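Local coordinates for prephenate dehydrogenase (Corynebacterium glutamicum ATCC 13032, PDB 3KTD), which probably catalyses the NAD(P)+-dependent oxidative decarboxylation of prephenate to 4-hydroxyphenylpyruvate, a step towards tyrosine, at residues S8-L16 with A65-V76; P93-K104 with M116-P125. All blocks are in the same frame, centred on the assembly; numbering follows the deposited sequence.

In the fold
Contacts 1 and 2 are successive parts of one mixed sheet, whose strands run 34-37, 11-14, 71-74, 97-99 and 120-125 through this region, all parallel. Their centres lie about 11 Å apart, and strand 71-74 of contact 1 is the direct neighbour of strand 97-99 of contact 2. Leu74 N lies 2.7 Å from Thr98 O, probably a hydrogen bond across that seam. At the other end, the side-chain amide of Asn95 reaches back to Ala70 O. Contact 1 carries Gly15, which starts a glycine-rich sequence consistent with dinucleotide binding, and the side chain of Val100 in contact 2 lies near those glycines without touching them.

Contact 1 (S8-L16 with A65-V76); sequences SRPVCILGL and AAAEDALIVLAV
Cys12 and Ala70 meet where strand 11-14 sets out beside strand 71-74, their CB atoms 3.8 Å apart. The sulfur, placed anti to the backbone N (chi1 178°), points on beyond this pair and touches the CB of Ala65 on helix 58-67, so the small alanines leave a hollow that the cysteine fills. Further along the same face, the CD2 branch of Leu14 drops between two neighbours. It touches CG2 of Ile72 and lies beside CD2 of Leu74, at 3.7 Å, with the two leucines pointing the same way. Thr61 and Leu62 of helix 58-67 close over this row.

The other face is built from Val11, Ile13, Leu71 and Val73. CG1 of Val11 crosses CG2 of Val73 at 3.9 Å, and CG2 of Ile13 rests on the CB of Ala75, while Leu23, Leu24 and Leu27 of helix 18-29 pack against the layer. Between the faces, five backbone hydrogen bonds join the strands, the first from Leu71 N to Pro10 O and the last from Ala75 N to Leu14 O; that from Cys12 N to Leu71 O is nearly straight, at 169°.

At the entrance, the Pro10 ring sits against Glu68, its CG 3.6 Å from OE1. The extended Arg9 chain lies over the backbone carbonyl of Asp69 and joins Asp69 in a salt bridge whose hydrogen bond, from Arg9 NE to Asp69 OD2 (3.0 Å), is weak and bent. A water in the guanidinium plane links Arg9 NH2 to Asp69 OD1, while NH1 turns to its stronger partner, Asp170. At the far end, the bare CA of Gly15 faces CG1 of Val76 at 4.1 Å. Two adjacent parallel strands with a helix on each face, the first running into a glycine-rich turn, are the core of a Rossmann fold, and here the turn is consistent with an NAD(P)-binding site.

Contact 2 (P93-K104 with M116-P125); sequences PNNGFTDVVSVK and MQHRYVGSHP
Phe97 and Tyr120 pair in parallel, with Phe97 N bonded to Arg119 O and Phe97 O receiving Val121 N at 3.0 Å. Past this short regular stretch the backbone pairing breaks down, strands 97-99 and 123-125 running at 43° to each other, and side-chain bonds take over.

Phe97 has its ring in the crowded position between backbone N and carbonyl carbon (chi1 65°), which brings it back over Tyr120. The CA and CB of Tyr120 lie under one face, the CB off-centre, and the two rings meet obliquely with centroids 5.5 Å apart. Met116, a selenomethionine, brings its CE methyl to CZ of Phe97, the two side chains crossing at about a right angle. At the strand entrance, Arg119 grips Asn94 side-on, NE and NH2 both donating to OD1, with Arg119 NH2 3.0 Å from Asn94 OD1 and in the amide plane.

Asp99 ties this part together. Tyr120 OH reaches Asp99 OD1 from above the carboxylate plane, at 2.7 Å. Asp99 OD2 takes Lys104 NZ in a salt bridge on its syn lone pair, at 2.6 Å, and also the backbone N of Val101, closing an Asx turn. These bonds fix the rotation of the carboxylate, while Ser123 OG donates to Asp99 O. Beyond, the CA of Ser102 sits over one face of the His124 ring, 3.7 Å from its centroid; ND1 of that ring bonds to His190 of helix 187-214.

Strand 97-99, helix 105-113 and strand 120-125 form a beta-alpha-beta crossover, the repeating unit of the Rossmann-type nucleotide-binding domain.

Contact 1 (S8-L16 with A65-V76)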
loop_
_atom_site.group_PDB
_atom_site.type_symbol
_atom_site.label_atom_id
_atom_site.label_comp_id
_atom_site.label_asym_id
_atom_site.label_seq_id
_atom_site.Cartn_x
_atom_site.Cartn_y
_atom_site.Cartn_z
ATOM N N SER A 8 -10.027 -25.688 -27.949
ATOM C CA SER A 8 -10.540 -26.224 -29.217
ATOM C C SER A 8 -10.473 -25.245 -30.401
ATOM O O SER A 8 -10.745 -25.635 -31.533
ATOM C CB SER A 8 -11.992 -26.661 -29.041
ATOM O OG SER A 8 -12.862 -25.546 -29.105
ATOM N N ARG A 9 -10.151 -23.981 -30.139
ATOM C CA ARG A 9 -10.063 -22.964 -31.184
ATOM C C ARG A 9 -8.713 -22.275 -31.136
ATOM O O ARG A 9 -8.108 -22.176 -30.069
ATOM C CB ARG A 9 -11.120 -21.885 -30.975
ATOM C CG ARG A 9 -12.551 -22.326 -31.092
ATOM C CD ARG A 9 -13.472 -21.192 -30.659
ATOM N NE ARG A 9 -14.877 -21.425 -30.998
ATOM C CZ ARG A 9 -15.724 -22.174 -30.291
ATOM N NH1 ARG A 9 -15.333 -22.801 -29.182
ATOM N NH2 ARG A 9 -16.979 -22.303 -30.704
ATOM N N PRO A 10 -8.234 -21.781 -32.292
ATOM C CA PRO A 10 -7.052 -20.919 -32.249
ATOM C C PRO A 10 -7.454 -19.578 -31.620
ATOM O O PRO A 10 -8.571 -19.105 -31.869
ATOM C CB PRO A 10 -6.686 -20.749 -33.725
ATOM C CG PRO A 10 -7.978 -20.956 -34.458
ATOM C CD PRO A 10 -8.727 -21.982 -33.668
ATOM N N VAL A 11 -6.585 -19.002 -30.787
ATOM C CA VAL A 11 -6.884 -17.730 -30.114
ATOM C C VAL A 11 -6.424 -16.561 -30.982
ATOM O O VAL A 11 -5.323 -16.590 -31.528
ATOM C CB VAL A 11 -6.219 -17.646 -28.720
ATOM C CG1 VAL A 11 -6.434 -16.281 -28.104
ATOM C CG2 VAL A 11 -6.765 -18.716 -27.800
ATOM N N CYS A 12 -7.274 -15.542 -31.099
ATOM C CA CYS A 12 -6.984 -14.334 -31.890
ATOM C C CYS A 12 -7.015 -13.072 -31.001
ATOM O O CYS A 12 -8.094 -12.578 -30.658
ATOM C CB CYS A 12 -7.995 -14.214 -33.031
ATOM S SG CYS A 12 -7.819 -12.756 -34.082
ATOM N N ILE A 13 -5.836 -12.547 -30.652
ATOM C CA ILE A 13 -5.731 -11.413 -29.709
ATOM C C ILE A 13 -5.722 -10.044 -30.403
ATOM O O ILE A 13 -4.831 -9.748 -31.203
ATOM C CB ILE A 13 -4.464 -11.524 -28.826
ATOM C CG1 ILE A 13 -4.415 -12.870 -28.105
ATOM C CG2 ILE A 13 -4.445 -10.410 -27.795
ATOM C CD1 ILE A 13 -3.100 -13.177 -27.458
ATOM N N LEU A 14 -6.713 -9.214 -30.088
ATOM C CA LEU A 14 -6.814 -7.878 -30.659
ATOM C C LEU A 14 -6.299 -6.876 -29.625
ATOM O O LEU A 14 -6.914 -6.658 -28.573
ATOM C CB LEU A 14 -8.250 -7.583 -31.084
ATOM C CG LEU A 14 -8.680 -8.044 -32.489
ATOM C CD1 LEU A 14 -7.939 -9.282 -32.993
ATOM C CD2 LEU A 14 -10.197 -8.262 -32.531
ATOM N N GLY A 15 -5.155 -6.274 -29.933
ATOM C CA GLY A 15 -4.453 -5.422 -28.988
ATOM C C GLY A 15 -3.365 -6.261 -28.347
ATOM O O GLY A 15 -3.656 -7.307 -27.749
ATOM N N LEU A 16 -2.116 -5.810 -28.484
ATOM C CA LEU A 16 -0.961 -6.546 -27.978
ATOM C C LEU A 16 -0.085 -5.711 -27.060
ATOM O O LEU A 16 1.100 -5.506 -27.332
ATOM C CB LEU A 16 -0.142 -7.111 -29.148
ATOM C CG LEU A 16 -0.887 -8.183 -29.947
ATOM C CD1 LEU A 16 -0.123 -8.613 -31.203
ATOM C CD2 LEU A 16 -1.185 -9.375 -29.046
ATOM N N ALA A 65 -9.811 -14.649 -38.632
ATOM C CA ALA A 65 -10.401 -15.079 -37.377
ATOM C C ALA A 65 -11.737 -15.731 -37.675
ATOM O O ALA A 65 -12.054 -16.784 -37.120
ATOM C CB ALA A 65 -10.572 -13.904 -36.434
ATOM N N ALA A 66 -12.505 -15.110 -38.569
ATOM C CA ALA A 66 -13.803 -15.646 -38.979
ATOM C C ALA A 66 -13.629 -16.948 -39.740
ATOM O O ALA A 66 -14.399 -17.884 -39.548
ATOM C CB ALA A 66 -14.572 -14.637 -39.818
ATOM N N ALA A 67 -12.609 -17.019 -40.587
ATOM C CA ALA A 67 -12.342 -18.237 -41.363
ATOM C C ALA A 67 -11.984 -19.435 -40.487
ATOM O O ALA A 67 -12.342 -20.556 -40.827
ATOM C CB ALA A 67 -11.233 -17.989 -42.376
ATOM N N GLU A 68 -11.297 -19.195 -39.365
ATOM C CA GLU A 68 -10.828 -20.274 -38.467
ATOM C C GLU A 68 -11.669 -20.471 -37.192
ATOM O O GLU A 68 -11.301 -21.267 -36.325
ATOM C CB GLU A 68 -9.372 -20.010 -38.059
ATOM C CG GLU A 68 -8.375 -19.878 -39.220
ATOM C CD GLU A 68 -6.937 -19.581 -38.766
ATOM O OE1 GLU A 68 -6.671 -19.508 -37.541
ATOM O OE2 GLU A 68 -6.065 -19.422 -39.646
ATOM N N ASP A 69 -12.802 -19.776 -37.095
ATOM C CA ASP A 69 -13.632 -19.766 -35.876
ATOM C C ASP A 69 -12.783 -19.527 -34.612
ATOM O O ASP A 69 -12.919 -20.239 -33.613
ATOM C CB ASP A 69 -14.454 -21.057 -35.731
ATOM C CG ASP A 69 -15.500 -20.970 -34.598
ATOM O OD1 ASP A 69 -16.206 -19.933 -34.489
ATOM O OD2 ASP A 69 -15.615 -21.942 -33.815
ATOM N N ALA A 70 -11.913 -18.525 -34.660
ATOM C CA ALA A 70 -11.013 -18.256 -33.545
ATOM C C ALA A 70 -11.737 -17.604 -32.389
ATOM O O ALA A 70 -12.712 -16.869 -32.582
ATOM C CB ALA A 70 -9.862 -17.357 -33.984
ATOM N N LEU A 71 -11.254 -17.879 -31.182
ATOM C CA LEU A 71 -11.730 -17.171 -30.008
ATOM C C LEU A 71 -11.026 -15.825 -30.060
ATOM O O LEU A 71 -9.806 -15.781 -30.119
ATOM C CB LEU A 71 -11.366 -17.928 -28.741
ATOM C CG LEU A 71 -11.680 -17.223 -27.424
ATOM C CD1 LEU A 71 -13.161 -16.995 -27.244
ATOM C CD2 LEU A 71 -11.106 -18.048 -26.276
ATOM N N ILE A 72 -11.792 -14.737 -30.075
ATOM C CA ILE A 72 -11.225 -13.395 -30.195
ATOM C C ILE A 72 -11.093 -12.735 -28.822
ATOM O O ILE A 72 -12.082 -12.588 -28.106
ATOM C CB ILE A 72 -12.098 -12.491 -31.085
ATOM C CG1 ILE A 72 -12.260 -13.097 -32.480
ATOM C CG2 ILE A 72 -11.496 -11.101 -31.191
ATOM C CD1 ILE A 72 -13.048 -12.222 -33.445
ATOM N N VAL A 73 -9.881 -12.332 -28.453
ATOM C CA VAL A 73 -9.668 -11.652 -27.180
ATOM C C VAL A 73 -9.541 -10.154 -27.434
ATOM O O VAL A 73 -8.631 -9.716 -28.141
ATOM C CB VAL A 73 -8.394 -12.156 -26.472
ATOM C CG1 VAL A 73 -8.127 -11.338 -25.216
ATOM C CG2 VAL A 73 -8.508 -13.634 -26.135
ATOM N N LEU A 74 -10.455 -9.365 -26.882
ATOM C CA LEU A 74 -10.358 -7.919 -27.028
ATOM C C LEU A 74 -9.508 -7.417 -25.868
ATOM O O LEU A 74 -10.014 -7.154 -24.780
ATOM C CB LEU A 74 -11.738 -7.257 -27.059
ATOM C CG LEU A 74 -12.753 -7.858 -28.040
ATOM C CD1 LEU A 74 -13.958 -6.928 -28.174
ATOM C CD2 LEU A 74 -12.142 -8.125 -29.397
ATOM N N ALA A 75 -8.203 -7.318 -26.128
ATOM C CA ALA A 75 -7.196 -6.907 -25.145
ATOM C C ALA A 75 -6.885 -5.421 -25.295
ATOM O O ALA A 75 -5.750 -5.023 -25.570
ATOM C CB ALA A 75 -5.927 -7.742 -25.325
ATOM N N VAL A 76 -7.913 -4.607 -25.102
ATOM C CA VAL A 76 -7.803 -3.160 -25.235
ATOM C C VAL A 76 -8.417 -2.461 -24.022
ATOM O O VAL A 76 -9.096 -3.100 -23.213
ATOM C CB VAL A 76 -8.487 -2.699 -26.527
ATOM C CG1 VAL A 76 -7.778 -3.303 -27.743
ATOM C CG2 VAL A 76 -9.957 -3.074 -26.511
HETATM O O HOH W 1 -18.248 -20.744 -32.788
HETATM O O HOH W 2 -15.304 -18.481 -32.383
#

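Contact 2 (P93-K104 with M116-P125)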
loop_
_atom_site.group_PDB
_atom_site.type_symbol
_atom_site.label_atom_id
_atom_site.label_comp_id
_atom_site.label_asym_id
_atom_site.label_seq_id
_atom_site.Cartn_x
_atom_site.Cartn_y
_atom_site.Cartn_z
ATOM N N PRO A 93 -19.064 -12.008 -37.264
ATOM C CA PRO A 93 -20.297 -11.963 -36.488
ATOM C C PRO A 93 -20.663 -13.271 -35.798
ATOM O O PRO A 93 -21.476 -13.256 -34.872
ATOM C CB PRO A 93 -21.368 -11.600 -37.532
ATOM C CG PRO A 93 -20.673 -11.545 -38.863
ATOM C CD PRO A 93 -19.339 -12.187 -38.697
ATOM N N ASN A 94 -20.083 -14.384 -36.240
ATOM C CA ASN A 94 -20.379 -15.681 -35.639
ATOM C C ASN A 94 -19.289 -16.158 -34.674
ATOM O O ASN A 94 -19.500 -17.111 -33.935
ATOM C CB ASN A 94 -20.650 -16.739 -36.733
ATOM C CG ASN A 94 -21.292 -18.014 -36.172
ATOM O OD1 ASN A 94 -22.161 -17.958 -35.296
ATOM N ND2 ASN A 94 -20.856 -19.167 -36.668
ATOM N N ASN A 95 -18.138 -15.499 -34.667
ATOM C CA ASN A 95 -17.056 -15.886 -33.761
ATOM C C ASN A 95 -17.373 -15.626 -32.297
ATOM O O ASN A 95 -18.063 -14.664 -31.970
ATOM C CB ASN A 95 -15.768 -15.135 -34.097
ATOM C CG ASN A 95 -15.239 -15.488 -35.440
ATOM O OD1 ASN A 95 -15.903 -15.266 -36.449
ATOM N ND2 ASN A 95 -14.047 -16.061 -35.478
ATOM N N GLY A 96 -16.869 -16.490 -31.424
ATOM C CA GLY A 96 -16.937 -16.256 -29.982
ATOM C C GLY A 96 -15.863 -15.243 -29.592
ATOM O O GLY A 96 -14.870 -15.089 -30.314
ATOM N N PHE A 97 -16.049 -14.544 -28.470
ATOM C CA PHE A 97 -15.070 -13.550 -28.053
ATOM C C PHE A 97 -15.147 -13.153 -26.579
ATOM O O PHE A 97 -16.202 -13.221 -25.959
ATOM C CB PHE A 97 -15.196 -12.295 -28.923
ATOM C CG PHE A 97 -16.490 -11.580 -28.757
ATOM C CD1 PHE A 97 -17.609 -11.961 -29.494
ATOM C CD2 PHE A 97 -16.603 -10.524 -27.853
ATOM C CE1 PHE A 97 -18.823 -11.298 -29.337
ATOM C CE2 PHE A 97 -17.806 -9.856 -27.684
ATOM C CZ PHE A 97 -18.922 -10.241 -28.430
ATOM N N THR A 98 -14.013 -12.705 -26.042
ATOM C CA THR A 98 -13.919 -12.283 -24.655
ATOM C C THR A 98 -13.131 -10.983 -24.538
ATOM O O THR A 98 -12.434 -10.599 -25.472
ATOM C CB THR A 98 -13.268 -13.375 -23.797
ATOM O OG1 THR A 98 -13.290 -12.980 -22.421
ATOM C CG2 THR A 98 -11.842 -13.649 -24.244
ATOM N N ASP A 99 -13.269 -10.299 -23.405
ATOM C CA ASP A 99 -12.554 -9.046 -23.152
ATOM C C ASP A 99 -11.686 -9.190 -21.904
ATOM O O ASP A 99 -11.708 -10.225 -21.258
ATOM C CB ASP A 99 -13.530 -7.887 -22.965
ATOM C CG ASP A 99 -14.165 -7.868 -21.587
ATOM O OD1 ASP A 99 -14.898 -8.818 -21.253
ATOM O OD2 ASP A 99 -13.937 -6.891 -20.842
ATOM N N VAL A 100 -10.941 -8.146 -21.553
ATOM C CA VAL A 100 -10.042 -8.198 -20.393
ATOM C C VAL A 100 -10.193 -7.013 -19.419
ATOM O O VAL A 100 -9.384 -6.838 -18.509
ATOM C CB VAL A 100 -8.604 -8.243 -20.872
ATOM C CG1 VAL A 100 -8.404 -9.442 -21.798
ATOM C CG2 VAL A 100 -8.258 -6.935 -21.564
ATOM N N VAL A 101 -11.264 -6.243 -19.576
ATOM C CA VAL A 101 -11.408 -4.973 -18.872
ATOM C C VAL A 101 -11.778 -5.088 -17.392
ATOM O O VAL A 101 -12.576 -5.920 -16.987
ATOM C CB VAL A 101 -12.414 -4.075 -19.620
ATOM C CG1 VAL A 101 -12.657 -2.773 -18.883
ATOM C CG2 VAL A 101 -11.900 -3.801 -21.040
ATOM N N SER A 102 -11.165 -4.208 -16.611
ATOM C CA SER A 102 -11.355 -4.053 -15.161
ATOM C C SER A 102 -12.801 -3.967 -14.684
ATOM O O SER A 102 -13.089 -4.381 -13.570
ATOM C CB SER A 102 -10.585 -2.799 -14.698
ATOM O OG SER A 102 -10.606 -1.761 -15.687
ATOM N N VAL A 103 -13.687 -3.406 -15.507
ATOM C CA VAL A 103 -15.119 -3.294 -15.197
ATOM C C VAL A 103 -15.876 -4.175 -16.183
ATOM O O VAL A 103 -15.493 -4.265 -17.344
ATOM C CB VAL A 103 -15.614 -1.837 -15.309
ATOM C CG1 VAL A 103 -17.071 -1.727 -14.899
ATOM C CG2 VAL A 103 -14.773 -0.936 -14.442
ATOM N N LYS A 104 -16.948 -4.816 -15.723
ATOM C CA LYS A 104 -17.655 -5.831 -16.519
ATOM C C LYS A 104 -19.086 -5.467 -16.912
ATOM O O LYS A 104 -19.523 -5.798 -18.016
ATOM C CB LYS A 104 -17.643 -7.158 -15.759
ATOM C CG LYS A 104 -16.322 -7.889 -15.851
ATOM C CD LYS A 104 -16.254 -8.698 -17.125
ATOM C CE LYS A 104 -14.940 -8.537 -17.818
ATOM N NZ LYS A 104 -14.779 -7.168 -18.357
HETATM N N MSE A 116 -24.910 -9.219 -29.142
HETATM C CA MSE A 116 -23.748 -10.092 -29.293
HETATM C C MSE A 116 -23.583 -11.020 -28.097
HETATM O O MSE A 116 -22.609 -11.766 -28.024
HETATM C CB MSE A 116 -22.490 -9.248 -29.489
HETATM C CG MSE A 116 -22.507 -8.397 -30.767
HETATM SE SE MSE A 116 -21.068 -7.067 -30.883
HETATM C CE MSE A 116 -19.557 -8.236 -31.212
ATOM N N GLN A 117 -24.553 -11.004 -27.182
ATOM C CA GLN A 117 -24.468 -11.820 -25.963
ATOM C C GLN A 117 -24.422 -13.336 -26.199
ATOM O O GLN A 117 -23.931 -14.070 -25.356
ATOM C CB GLN A 117 -25.549 -11.457 -24.934
ATOM C CG GLN A 117 -26.989 -11.588 -25.389
ATOM C CD GLN A 117 -27.509 -10.332 -26.041
ATOM O OE1 GLN A 117 -26.765 -9.626 -26.708
ATOM N NE2 GLN A 117 -28.789 -10.050 -25.858
ATOM N N HIS A 118 -24.903 -13.804 -27.339
ATOM C CA HIS A 118 -24.839 -15.232 -27.648
ATOM C C HIS A 118 -23.418 -15.691 -28.027
ATOM O O HIS A 118 -23.179 -16.883 -28.145
ATOM C CB HIS A 118 -25.865 -15.606 -28.736
ATOM C CG HIS A 118 -27.292 -15.516 -28.273
ATOM N ND1 HIS A 118 -28.081 -14.405 -28.492
ATOM C CD2 HIS A 118 -28.065 -16.390 -27.583
ATOM C CE1 HIS A 118 -29.278 -14.602 -27.967
ATOM N NE2 HIS A 118 -29.293 -15.797 -27.406
ATOM N N ARG A 119 -22.476 -14.761 -28.188
ATOM C CA ARG A 119 -21.088 -15.112 -28.552
ATOM C C ARG A 119 -20.005 -14.576 -27.594
ATOM O O ARG A 119 -18.817 -14.720 -27.867
ATOM C CB ARG A 119 -20.797 -14.590 -29.959
ATOM C CG ARG A 119 -21.612 -15.248 -31.053
ATOM C CD ARG A 119 -21.133 -16.665 -31.316
ATOM N NE ARG A 119 -22.015 -17.376 -32.244
ATOM C CZ ARG A 119 -23.012 -18.186 -31.889
ATOM N NH1 ARG A 119 -23.278 -18.445 -30.611
ATOM N NH2 ARG A 119 -23.746 -18.759 -32.829
ATOM N N TYR A 120 -20.416 -14.004 -26.465
ATOM C CA TYR A 120 -19.516 -13.296 -25.558
ATOM C C TYR A 120 -19.302 -13.980 -24.219
ATOM O O TYR A 120 -20.245 -14.470 -23.601
ATOM C CB TYR A 120 -20.088 -11.901 -25.289
ATOM C CG TYR A 120 -19.392 -11.098 -24.204
ATOM C CD1 TYR A 120 -18.067 -10.695 -24.343
ATOM C CD2 TYR A 120 -20.078 -10.697 -23.068
ATOM C CE1 TYR A 120 -17.441 -9.940 -23.363
ATOM C CE2 TYR A 120 -19.465 -9.939 -22.084
ATOM C CZ TYR A 120 -18.151 -9.566 -22.238
ATOM O OH TYR A 120 -17.549 -8.829 -21.256
ATOM N N VAL A 121 -18.053 -14.009 -23.777
ATOM C CA VAL A 121 -17.747 -14.421 -22.420
ATOM C C VAL A 121 -16.826 -13.382 -21.788
ATOM O O VAL A 121 -15.677 -13.226 -22.186
ATOM C CB VAL A 121 -17.114 -15.796 -22.355
ATOM C CG1 VAL A 121 -16.884 -16.177 -20.875
ATOM C CG2 VAL A 121 -18.008 -16.819 -23.078
ATOM N N GLY A 122 -17.349 -12.660 -20.807
ATOM C CA GLY A 122 -16.563 -11.662 -20.116
ATOM C C GLY A 122 -15.393 -12.284 -19.380
ATOM O O GLY A 122 -15.482 -13.396 -18.858
ATOM N N SER A 123 -14.271 -11.585 -19.368
ATOM C CA SER A 123 -13.189 -12.008 -18.523
ATOM C C SER A 123 -12.383 -10.822 -18.028
ATOM O O SER A 123 -12.402 -9.752 -18.614
ATOM C CB SER A 123 -12.303 -13.001 -19.249
ATOM O OG SER A 123 -11.206 -12.350 -19.847
ATOM N N HIS A 124 -11.684 -11.031 -16.929
ATOM C CA HIS A 124 -10.876 -9.989 -16.314
ATOM C C HIS A 124 -9.697 -10.603 -15.580
ATOM O O HIS A 124 -9.906 -11.246 -14.564
ATOM C CB HIS A 124 -11.729 -9.170 -15.334
ATOM C CG HIS A 124 -10.952 -8.161 -14.545
ATOM N ND1 HIS A 124 -11.315 -7.770 -13.274
ATOM C CD2 HIS A 124 -9.822 -7.473 -14.843
ATOM C CE1 HIS A 124 -10.450 -6.876 -12.829
ATOM N NE2 HIS A 124 -9.531 -6.683 -13.759
ATOM N N PRO A 125 -8.469 -10.442 -16.109
ATOM C CA PRO A 125 -7.273 -10.856 -15.360
ATOM C C PRO A 125 -6.891 -9.828 -14.305
ATOM O O PRO A 125 -6.975 -8.625 -14.563
ATOM C CB PRO A 125 -6.187 -10.912 -16.438
ATOM C CG PRO A 125 -6.651 -9.996 -17.498
ATOM C CD PRO A 125 -8.141 -10.113 -17.507
#